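Local atomic coordinates of transcription elongation factor SPT6 (Candida glabrata, PDB entry 3PJP), a protein that binds, through this tandem SH2 domain, the phosphorylated C-terminal repeat domain of RNA polymerase II, and probably acts as a histone H3-H4 chaperone during transcription elongation. Residues 118-122 / 149-153. Numbering follows the deposited sequence.
Sequences VVKFI and LIFKL
Ile122 and Ile150, both buried, form with buried Val118 the tight side of this contact: Ile122 CD1 lies 3.5 Å from Ile150 CG2 and 3.3 Å from the carbonyl oxygen Ile150 O. With CG1 of Ile122 anti to its carbonyl carbon (chi1 -71°) and the chain extended beyond (chi2 170°), the terminal methyl reaches the strand backbone. The other branch of Ile150 serves the preceding helical turn, where its CD1 meets Val118 CG1 at 3.7 Å. No hydrogen bond joins the two segments; van der Waals packing, mostly between apolar side chains, carries the contact. The segment axes come within 8.8 Å and run nearly parallel, 20° apart, as helix 115-128 lies along the central strand 146-152 of the second SH2 fold in the tandem, a sheet flanked by helices. Phe151 points to the opposite face of that sheet, where its ring meets Trp162 and Phe188 (of helix 181-191) edge-to-face. Val119 and Lys152, both partly exposed, make the solvent side. The fit is looser at Val119, whose CG2 stands 4.1 Å from Ile150 CG2, the two side chains crossing at about a right angle; it also touches Leu159 on the neighbouring strand. Lys152 packs closely at its base, CB 3.8 Å from Ile122 CG2. Its chain then leads away from the helix and bends at its last torsion, and NZ hydrogen-bonds to the backbone oxygen of Ser157.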
loop_
_atom_site.group_PDB
_atom_site.type_symbol
_atom_site.label_atom_id
_atom_site.label_comp_id
_atom_site.label_asym_id
_atom_site.label_seq_id
_atom_site.Cartn_x
_atom_site.Cartn_y
_atom_site.Cartn_z
ATOM N N VAL A 118 6.631 11.617 -13.885
ATOM C CA VAL A 118 6.202 10.466 -14.665
ATOM C C VAL A 118 5.246 10.890 -15.779
ATOM O O VAL A 118 5.305 10.358 -16.890
ATOM C CB VAL A 118 5.591 9.351 -13.767
ATOM C CG1 VAL A 118 4.985 8.231 -14.636
ATOM C CG2 VAL A 118 6.644 8.804 -12.831
ATOM N N VAL A 119 4.396 11.879 -15.502
ATOM C CA VAL A 119 3.542 12.445 -16.541
ATOM C C VAL A 119 4.382 13.016 -17.676
ATOM O O VAL A 119 4.080 12.785 -18.842
ATOM C CB VAL A 119 2.608 13.537 -15.993
ATOM C CG1 VAL A 119 2.029 14.370 -17.137
ATOM C CG2 VAL A 119 1.497 12.915 -15.155
ATOM N N LYS A 120 5.439 13.751 -17.336
ATOM C CA LYS A 120 6.328 14.297 -18.355
ATOM C C LYS A 120 7.047 13.193 -19.126
ATOM O O LYS A 120 7.225 13.296 -20.339
ATOM C CB LYS A 120 7.336 15.281 -17.749
ATOM C CG LYS A 120 8.228 15.958 -18.780
ATOM C CD LYS A 120 9.118 17.015 -18.143
ATOM C CE LYS A 120 9.996 17.698 -19.184
ATOM N NZ LYS A 120 10.914 18.698 -18.569
ATOM N N PHE A 121 7.467 12.140 -18.433
ATOM C CA PHE A 121 8.140 11.044 -19.119
ATOM C C PHE A 121 7.215 10.419 -20.159
ATOM O O PHE A 121 7.637 10.076 -21.264
ATOM C CB PHE A 121 8.635 9.980 -18.146
ATOM C CG PHE A 121 9.489 8.937 -18.797
ATOM C CD1 PHE A 121 10.869 9.055 -18.796
ATOM C CD2 PHE A 121 8.915 7.849 -19.434
ATOM C CE1 PHE A 121 11.658 8.099 -19.406
ATOM C CE2 PHE A 121 9.700 6.891 -20.048
ATOM C CZ PHE A 121 11.071 7.014 -20.033
ATOM N N ILE A 122 5.944 10.288 -19.801
ATOM C CA ILE A 122 4.954 9.699 -20.693
ATOM C C ILE A 122 4.586 10.619 -21.860
ATOM O O ILE A 122 4.478 10.159 -22.996
ATOM C CB ILE A 122 3.701 9.264 -19.915
ATOM C CG1 ILE A 122 4.037 8.044 -19.059
ATOM C CG2 ILE A 122 2.549 8.953 -20.870
ATOM C CD1 ILE A 122 2.960 7.668 -18.084
ATOM N N LEU A 149 -1.123 4.884 -11.426
ATOM C CA LEU A 149 -1.026 4.154 -12.677
ATOM C C LEU A 149 -1.300 5.186 -13.761
ATOM O O LEU A 149 -2.431 5.627 -13.926
ATOM C CB LEU A 149 -2.069 3.039 -12.719
ATOM C CG LEU A 149 -2.396 2.311 -14.029
ATOM C CD1 LEU A 149 -1.162 1.974 -14.857
ATOM C CD2 LEU A 149 -3.171 1.046 -13.707
ATOM N N ILE A 150 -0.249 5.590 -14.463
ATOM C CA ILE A 150 -0.324 6.704 -15.410
ATOM C C ILE A 150 -0.089 6.132 -16.804
ATOM O O ILE A 150 0.868 5.383 -17.019
ATOM C CB ILE A 150 0.731 7.769 -15.092
ATOM C CG1 ILE A 150 0.711 8.100 -13.592
ATOM C CG2 ILE A 150 0.516 9.027 -15.948
ATOM C CD1 ILE A 150 1.727 9.134 -13.166
ATOM N N PHE A 151 -0.975 6.465 -17.737
ATOM C CA PHE A 151 -0.987 5.811 -19.049
ATOM C C PHE A 151 -1.528 6.699 -20.166
ATOM O O PHE A 151 -2.254 7.660 -19.927
ATOM C CB PHE A 151 -1.772 4.483 -19.001
ATOM C CG PHE A 151 -3.229 4.633 -18.637
ATOM C CD1 PHE A 151 -4.199 4.654 -19.620
ATOM C CD2 PHE A 151 -3.629 4.730 -17.316
ATOM C CE1 PHE A 151 -5.543 4.781 -19.297
ATOM C CE2 PHE A 151 -4.983 4.849 -16.985
ATOM C CZ PHE A 151 -5.939 4.873 -17.990
ATOM N N LYS A 152 -1.165 6.342 -21.390
ATOM C CA LYS A 152 -1.607 7.060 -22.574
ATOM C C LYS A 152 -1.609 6.064 -23.724
ATOM O O LYS A 152 -0.604 5.389 -23.974
ATOM C CB LYS A 152 -0.647 8.218 -22.847
ATOM C CG LYS A 152 -1.081 9.192 -23.916
ATOM C CD LYS A 152 -0.049 10.315 -24.040
ATOM C CE LYS A 152 -0.410 11.311 -25.139
ATOM N NZ LYS A 152 -1.448 12.248 -24.659
ATOM N N LEU A 153 -2.748 5.959 -24.405
ATOM C CA LEU A 153 -2.966 4.957 -25.442
ATOM C C LEU A 153 -2.203 5.252 -26.737
ATOM O O LEU A 153 -1.651 4.349 -27.368
ATOM C CB LEU A 153 -4.463 4.858 -25.746
ATOM C CG LEU A 153 -4.851 3.867 -26.844
ATOM C CD1 LEU A 153 -4.765 2.429 -26.342
ATOM C CD2 LEU A 153 -6.244 4.172 -27.376
#